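Antigen 43 (Escherichia coli, PDB 4KH3) is a self-associating autotransporter adhesin whose alpha domain mediates bacterial clumping by a Velcro-like mechanism and is linked to biofilm formation. Local coordinates at residues 83-88 with 98-103; 102-107 with 121-126. All blocks are in the same frame, centred on the assembly; numbering follows the deposited sequence. Where two conformers were deposited one is given.

Interaction 1: residues 83-88 with 98-103; sequences TVIRDG and VNTTLD
Ile85 and Leu102 lie side by side on neighbouring coils of a right-handed parallel beta-helix, the fold of this family of autotransporter adhesins, where it probably serves as a stalk, and point the same way into its interior. Their branches close against each other where Leu102 CD2 sits 3.6 Å from Ile85 CD1, and the same leucine methyl also rests on Ile85 CB. Ile85 has its CG1 anti to the carbonyl carbon (chi1 -50°) and its chain extended from there, which carries CD1 back over Thr100 as well; Thr100 CG2 meets it at 3.6 Å, the two side chains crossing at a slant. The isoleucine methyl thus rests on a threonine and a leucine methyl that are themselves neighbours on the next coil, and Gln91 of strand 90-93 also packs on Ile85.

Val84 and Thr101 turn to the outer face. There, in the conformer of Asp103 described, Val84 CG1 only grazes OD2, while OD1 is bonded to Asn122 one coil further on. Arg86 runs away from the contact, and its NH1 makes a salt bridge with Asp87 OD2, the hydrogen bond within it being weak.

Beneath the side chains the strands run parallel, in register, tied by three backbone bonds: Thr101 N to Thr83 O (2.8 Å), Ile85 N to Thr101 O (2.9 Å) and Asp103 N to Ile85 O (3.1 Å). The last has its donor tilted 20° from the carbonyl plane. At the Thr83 end water takes over: one molecule lies 2.7 Å from both Thr83 OG1 and Thr100 OG1 and donates to Val98 O.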
loop_
_atom_site.group_PDB
_atom_site.type_symbol
_atom_site.label_atom_id
_atom_site.label_comp_id
_atom_site.label_asym_id
_atom_site.label_seq_id
_atom_site.Cartn_x
_atom_site.Cartn_y
_atom_site.Cartn_z
ATOM N N THR A 83 -3.666 -18.233 -33.038
ATOM C CA THR A 83 -5.092 -18.382 -32.806
ATOM C C THR A 83 -5.654 -17.108 -32.210
ATOM O O THR A 83 -5.115 -16.578 -31.234
ATOM C CB THR A 83 -5.377 -19.541 -31.861
ATOM O OG1 THR A 83 -4.533 -20.649 -32.211
ATOM C CG2 THR A 83 -6.850 -19.954 -31.939
ATOM N N VAL A 84 -6.722 -16.608 -32.825
ATOM C CA VAL A 84 -7.502 -15.515 -32.270
ATOM C C VAL A 84 -8.796 -16.070 -31.659
ATOM O O VAL A 84 -9.586 -16.736 -32.330
ATOM C CB VAL A 84 -7.842 -14.472 -33.347
ATOM C CG1 VAL A 84 -8.789 -13.423 -32.781
ATOM C CG2 VAL A 84 -6.570 -13.826 -33.851
ATOM N N ILE A 85 -8.996 -15.801 -30.380
ATOM C CA ILE A 85 -10.145 -16.304 -29.659
ATOM C C ILE A 85 -10.887 -15.134 -29.045
ATOM O O ILE A 85 -10.365 -14.464 -28.156
ATOM C CB ILE A 85 -9.718 -17.260 -28.533
ATOM C CG1 ILE A 85 -8.740 -18.312 -29.073
ATOM C CG2 ILE A 85 -10.959 -17.867 -27.864
ATOM C CD1 ILE A 85 -8.149 -19.226 -28.023
ATOM N N ARG A 86 -12.097 -14.881 -29.525
ATOM C CA ARG A 86 -12.869 -13.735 -29.057
ATOM C C ARG A 86 -14.286 -14.087 -28.623
ATOM O O ARG A 86 -14.766 -15.210 -28.828
ATOM C CB ARG A 86 -12.909 -12.643 -30.120
ATOM C CG ARG A 86 -13.392 -13.085 -31.495
ATOM C CD ARG A 86 -13.449 -11.872 -32.446
ATOM N NE ARG A 86 -13.506 -12.200 -33.877
ATOM C CZ ARG A 86 -14.611 -12.568 -34.534
ATOM N NH1 ARG A 86 -15.778 -12.693 -33.896
ATOM N NH2 ARG A 86 -14.553 -12.829 -35.839
ATOM N N ASP A 87 -14.917 -13.118 -27.974
ATOM C CA ASP A 87 -16.348 -13.130 -27.681
ATOM C C ASP A 87 -16.824 -14.357 -26.916
ATOM O O ASP A 87 -17.958 -14.810 -27.094
ATOM C CB ASP A 87 -17.151 -12.924 -28.962
ATOM C CG ASP A 87 -16.805 -11.620 -29.651
ATOM O OD1 ASP A 87 -16.402 -10.667 -28.952
ATOM O OD2 ASP A 87 -16.920 -11.545 -30.892
ATOM N N GLY A 88 -15.958 -14.876 -26.050
ATOM C CA GLY A 88 -16.327 -15.985 -25.192
ATOM C C GLY A 88 -16.060 -17.340 -25.813
ATOM O O GLY A 88 -16.333 -18.364 -25.189
ATOM N N VAL A 98 0.874 -21.636 -29.690
ATOM C CA VAL A 98 1.836 -20.547 -29.773
ATOM C C VAL A 98 1.200 -19.263 -30.292
ATOM O O VAL A 98 0.493 -19.267 -31.297
ATOM C CB VAL A 98 3.047 -20.923 -30.645
ATOM C CG1 VAL A 98 4.065 -19.823 -30.606
ATOM C CG2 VAL A 98 3.685 -22.206 -30.142
ATOM N N ASN A 99 1.460 -18.169 -29.591
ATOM C CA ASN A 99 0.977 -16.841 -29.973
ATOM C C ASN A 99 -0.536 -16.766 -30.132
ATOM O O ASN A 99 -1.063 -16.348 -31.156
ATOM C CB ASN A 99 1.720 -16.296 -31.199
ATOM C CG ASN A 99 3.141 -15.848 -30.859
ATOM O OD1 ASN A 99 3.942 -15.522 -31.741
ATOM N ND2 ASN A 99 3.458 -15.839 -29.567
ATOM N N THR A 100 -1.224 -17.196 -29.090
ATOM C CA THR A 100 -2.659 -17.063 -29.001
ATOM C C THR A 100 -3.017 -15.633 -28.564
ATOM O O THR A 100 -2.270 -14.994 -27.818
ATOM C CB THR A 100 -3.174 -18.052 -27.982
ATOM O OG1 THR A 100 -2.667 -19.356 -28.304
ATOM C CG2 THR A 100 -4.693 -18.066 -27.958
ATOM N N THR A 101 -4.136 -15.117 -29.055
ATOM C CA THR A 101 -4.642 -13.849 -28.561
ATOM C C THR A 101 -6.063 -14.032 -28.035
ATOM O O THR A 101 -6.914 -14.594 -28.714
ATOM C CB THR A 101 -4.618 -12.773 -29.642
ATOM O OG1 THR A 101 -3.313 -12.737 -30.244
ATOM C CG2 THR A 101 -4.914 -11.438 -29.034
ATOM N N LEU A 102 -6.306 -13.580 -26.812
ATOM C CA LEU A 102 -7.639 -13.631 -26.238
ATOM C C LEU A 102 -8.172 -12.212 -26.130
ATOM O O LEU A 102 -7.565 -11.360 -25.475
ATOM C CB LEU A 102 -7.598 -14.274 -24.851
ATOM C CG LEU A 102 -6.893 -15.625 -24.694
ATOM C CD1 LEU A 102 -6.957 -16.079 -23.240
ATOM C CD2 LEU A 102 -7.489 -16.675 -25.601
ATOM N N ASP A 103 -9.282 -11.943 -26.809
ATOM C CA ASP A 103 -9.958 -10.655 -26.681
ATOM C C ASP A 103 -11.401 -10.911 -26.248
ATOM O O ASP A 103 -11.939 -11.999 -26.476
ATOM C CB ASP A 103 -9.935 -9.861 -27.997
ATOM C CG ASP A 103 -8.601 -9.973 -28.752
ATOM O OD1 ASP A 103 -7.597 -9.327 -28.366
ATOM O OD2 ASP A 103 -8.569 -10.696 -29.767
HETATM O O HOH W 1 -2.325 -20.032 -30.853
HETATM O O HOH W 2 -2.938 -14.468 -32.561
#

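Interaction 2: residues 102-107 with 121-126; sequences LDNRGE and INQDGY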
loop_
_atom_site.group_PDB
_atom_site.type_symbol
_atom_site.label_atom_id
_atom_site.label_comp_id
_atom_site.label_asym_id
_atom_site.label_seq_id
_atom_site.Cartn_x
_atom_site.Cartn_y
_atom_site.Cartn_z
ATOM N N LEU A 102 -6.306 -13.580 -26.812
ATOM C CA LEU A 102 -7.639 -13.631 -26.238
ATOM C C LEU A 102 -8.172 -12.212 -26.130
ATOM O O LEU A 102 -7.565 -11.360 -25.475
ATOM C CB LEU A 102 -7.598 -14.274 -24.851
ATOM C CG LEU A 102 -6.893 -15.625 -24.694
ATOM C CD1 LEU A 102 -6.957 -16.079 -23.240
ATOM C CD2 LEU A 102 -7.489 -16.675 -25.601
ATOM N N ASP A 103 -9.282 -11.943 -26.809
ATOM C CA ASP A 103 -9.958 -10.655 -26.681
ATOM C C ASP A 103 -11.401 -10.911 -26.248
ATOM O O ASP A 103 -11.939 -11.999 -26.476
ATOM C CB ASP A 103 -9.935 -9.861 -27.997
ATOM C CG ASP A 103 -8.601 -9.973 -28.752
ATOM O OD1 ASP A 103 -7.597 -9.327 -28.366
ATOM O OD2 ASP A 103 -8.569 -10.696 -29.767
ATOM N N ASN A 104 -12.012 -9.918 -25.610
ATOM C CA ASN A 104 -13.433 -9.956 -25.265
ATOM C C ASN A 104 -13.968 -11.263 -24.710
ATOM O O ASN A 104 -14.907 -11.849 -25.274
ATOM C CB ASN A 104 -14.279 -9.536 -26.464
ATOM C CG ASN A 104 -14.093 -8.077 -26.815
ATOM O OD1 ASN A 104 -13.764 -7.255 -25.954
ATOM N ND2 ASN A 104 -14.308 -7.743 -28.081
ATOM N N ARG A 105 -13.360 -11.705 -23.614
ATOM C CA ARG A 105 -13.793 -12.893 -22.875
ATOM C C ARG A 105 -13.443 -14.206 -23.565
ATOM O O ARG A 105 -13.935 -15.257 -23.179
ATOM C CB ARG A 105 -15.290 -12.830 -22.547
ATOM C CG ARG A 105 -15.729 -11.493 -21.963
ATOM C CD ARG A 105 -17.231 -11.319 -22.029
ATOM N NE ARG A 105 -17.713 -11.221 -23.406
ATOM C CZ ARG A 105 -18.302 -12.220 -24.060
ATOM N NH1 ARG A 105 -18.482 -13.399 -23.461
ATOM N NH2 ARG A 105 -18.705 -12.044 -25.315
ATOM N N GLY A 106 -12.599 -14.137 -24.590
ATOM C CA GLY A 106 -12.028 -15.331 -25.188
ATOM C C GLY A 106 -11.263 -16.094 -24.123
ATOM O O GLY A 106 -10.623 -15.497 -23.262
ATOM N N GLU A 107 -11.347 -17.417 -24.170
ATOM C CA GLU A 107 -10.771 -18.240 -23.135
ATOM C C GLU A 107 -9.800 -19.265 -23.674
ATOM O O GLU A 107 -9.949 -19.770 -24.791
ATOM C CB GLU A 107 -11.870 -18.979 -22.370
ATOM C CG GLU A 107 -12.833 -18.084 -21.663
ATOM C CD GLU A 107 -13.720 -18.851 -20.720
ATOM O OE1 GLU A 107 -13.239 -19.253 -19.643
ATOM O OE2 GLU A 107 -14.903 -19.065 -21.056
ATOM N N ILE A 121 -3.428 -11.686 -23.315
ATOM C CA ILE A 121 -4.766 -11.654 -22.768
ATOM C C ILE A 121 -5.264 -10.217 -22.733
ATOM O O ILE A 121 -4.837 -9.420 -21.892
ATOM C CB ILE A 121 -4.804 -12.225 -21.355
ATOM C CG1 ILE A 121 -3.974 -13.519 -21.264
ATOM C CG2 ILE A 121 -6.247 -12.472 -20.931
ATOM C CD1 ILE A 121 -3.893 -14.103 -19.840
ATOM N N ASN A 122 -6.162 -9.890 -23.656
ATOM C CA ASN A 122 -6.709 -8.543 -23.737
ATOM C C ASN A 122 -8.129 -8.504 -23.223
ATOM O O ASN A 122 -8.786 -9.540 -23.145
ATOM C CB ASN A 122 -6.681 -8.050 -25.186
ATOM C CG ASN A 122 -5.270 -7.876 -25.709
ATOM O OD1 ASN A 122 -4.407 -7.342 -25.019
ATOM N ND2 ASN A 122 -5.021 -8.353 -26.921
ATOM N N GLN A 123 -8.576 -7.304 -22.858
ATOM C CA GLN A 123 -9.995 -6.989 -22.662
ATOM C C GLN A 123 -10.871 -8.156 -22.194
ATOM O O GLN A 123 -11.615 -8.730 -22.985
ATOM C CB GLN A 123 -10.570 -6.408 -23.960
ATOM C CG GLN A 123 -11.931 -5.749 -23.791
ATOM C CD GLN A 123 -11.931 -4.735 -22.675
ATOM O OE1 GLN A 123 -11.461 -3.608 -22.846
ATOM N NE2 GLN A 123 -12.435 -5.135 -21.510
ATOM N N ASP A 124 -10.750 -8.517 -20.918
ATOM C CA ASP A 124 -11.580 -9.559 -20.306
ATOM C C ASP A 124 -11.358 -10.989 -20.798
ATOM O O ASP A 124 -12.084 -11.904 -20.398
ATOM C CB ASP A 124 -13.068 -9.189 -20.343
ATOM C CG ASP A 124 -13.380 -8.009 -19.459
ATOM O OD1 ASP A 124 -13.200 -8.147 -18.233
ATOM O OD2 ASP A 124 -13.781 -6.945 -19.987
ATOM N N GLY A 125 -10.345 -11.189 -21.633
ATOM C CA GLY A 125 -9.879 -12.529 -21.923
ATOM C C GLY A 125 -9.504 -13.249 -20.636
ATOM O O GLY A 125 -9.305 -12.638 -19.580
ATOM N N TYR A 126 -9.392 -14.565 -20.727
ATOM C CA TYR A 126 -9.213 -15.393 -19.555
ATOM C C TYR A 126 -8.399 -16.621 -19.916
ATOM O O TYR A 126 -8.828 -17.443 -20.726
ATOM C CB TYR A 126 -10.586 -15.822 -19.040
ATOM C CG TYR A 126 -10.554 -16.553 -17.730
ATOM C CD1 TYR A 126 -9.963 -15.979 -16.622
ATOM C CD2 TYR A 126 -11.129 -17.810 -17.592
ATOM C CE1 TYR A 126 -9.942 -16.617 -15.418
ATOM C CE2 TYR A 126 -11.107 -18.469 -16.377
ATOM C CZ TYR A 126 -10.502 -17.863 -15.290
ATOM O OH TYR A 126 -10.468 -18.496 -14.061
#
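Leu102 drives its CD1 methyl against the backbone of Tyr126, 3.4 Å from Tyr126 O, and this is the close-packed side of the contact. Leu102 CB meanwhile faces the bare CA of Gly125 at 4.1 Å. Ile121 CG2 approaches Leu102 CD1 more distantly on the same inner face. Backbone bonds from Asn122 N to Leu102 O (2.7 Å) and from Tyr126 N to Gly106 O (3.0 Å) clamp the two ends. Close, too, is Glu107, which slants across Tyr126 and brings OE1 to the ring edge, 3.3 Å from CD2.

Between those clamps each segment makes a type I' turn, Asp103 to Gly106 and Asn122 to Gly125, so the same corner of the beta-helix is stacked on itself from one coil to the next. In the conformer of Asp103 described, its carboxylate lies alongside the Asn122 amide, the planes 12° apart. Asn122 ND2 reaches Asp103 OD1 (3.1 Å) in a nearly straight bond, and Asn122 OD1 accepts from Asn141 ND2, so the amide is held at both ends.

Toward solvent the fit is slacker. Arg105 crosses Asp124 through its aliphatic part, CG lying 3.9 Å from Asp124 CB, and the chain bends at chi3 (-66°), leaving its NE 6.7 Å from Asp124 OD2. That oxygen instead accepts from NE2 of the exposed Gln123, which comes from above the carboxylate plane.

How the interactions relate
The two contacts are successive steps along the beta-helix, their centres about 7 Å apart, and they share Leu102 and Asp103. Each of these residues works in both directions: Leu102 offers CD2 to the coil behind and CD1 to the coil ahead, while Asp103 donates through its backbone N in interaction 1 and accepts through its carboxylate in interaction 2. The steps also touch directly. Inside, Ile85 CD1 comes within 3.7 Å of Glu107 O; outside, Thr101 CG2 lies 3.7 Å from Asn122 ND2, and Asp87 OD1 packs on Asn104 CB at 3.5 Å. A malonate ion, probably from the crystallisation liquor, is hydrogen-bonded by Asn99 ND2 of interaction 1.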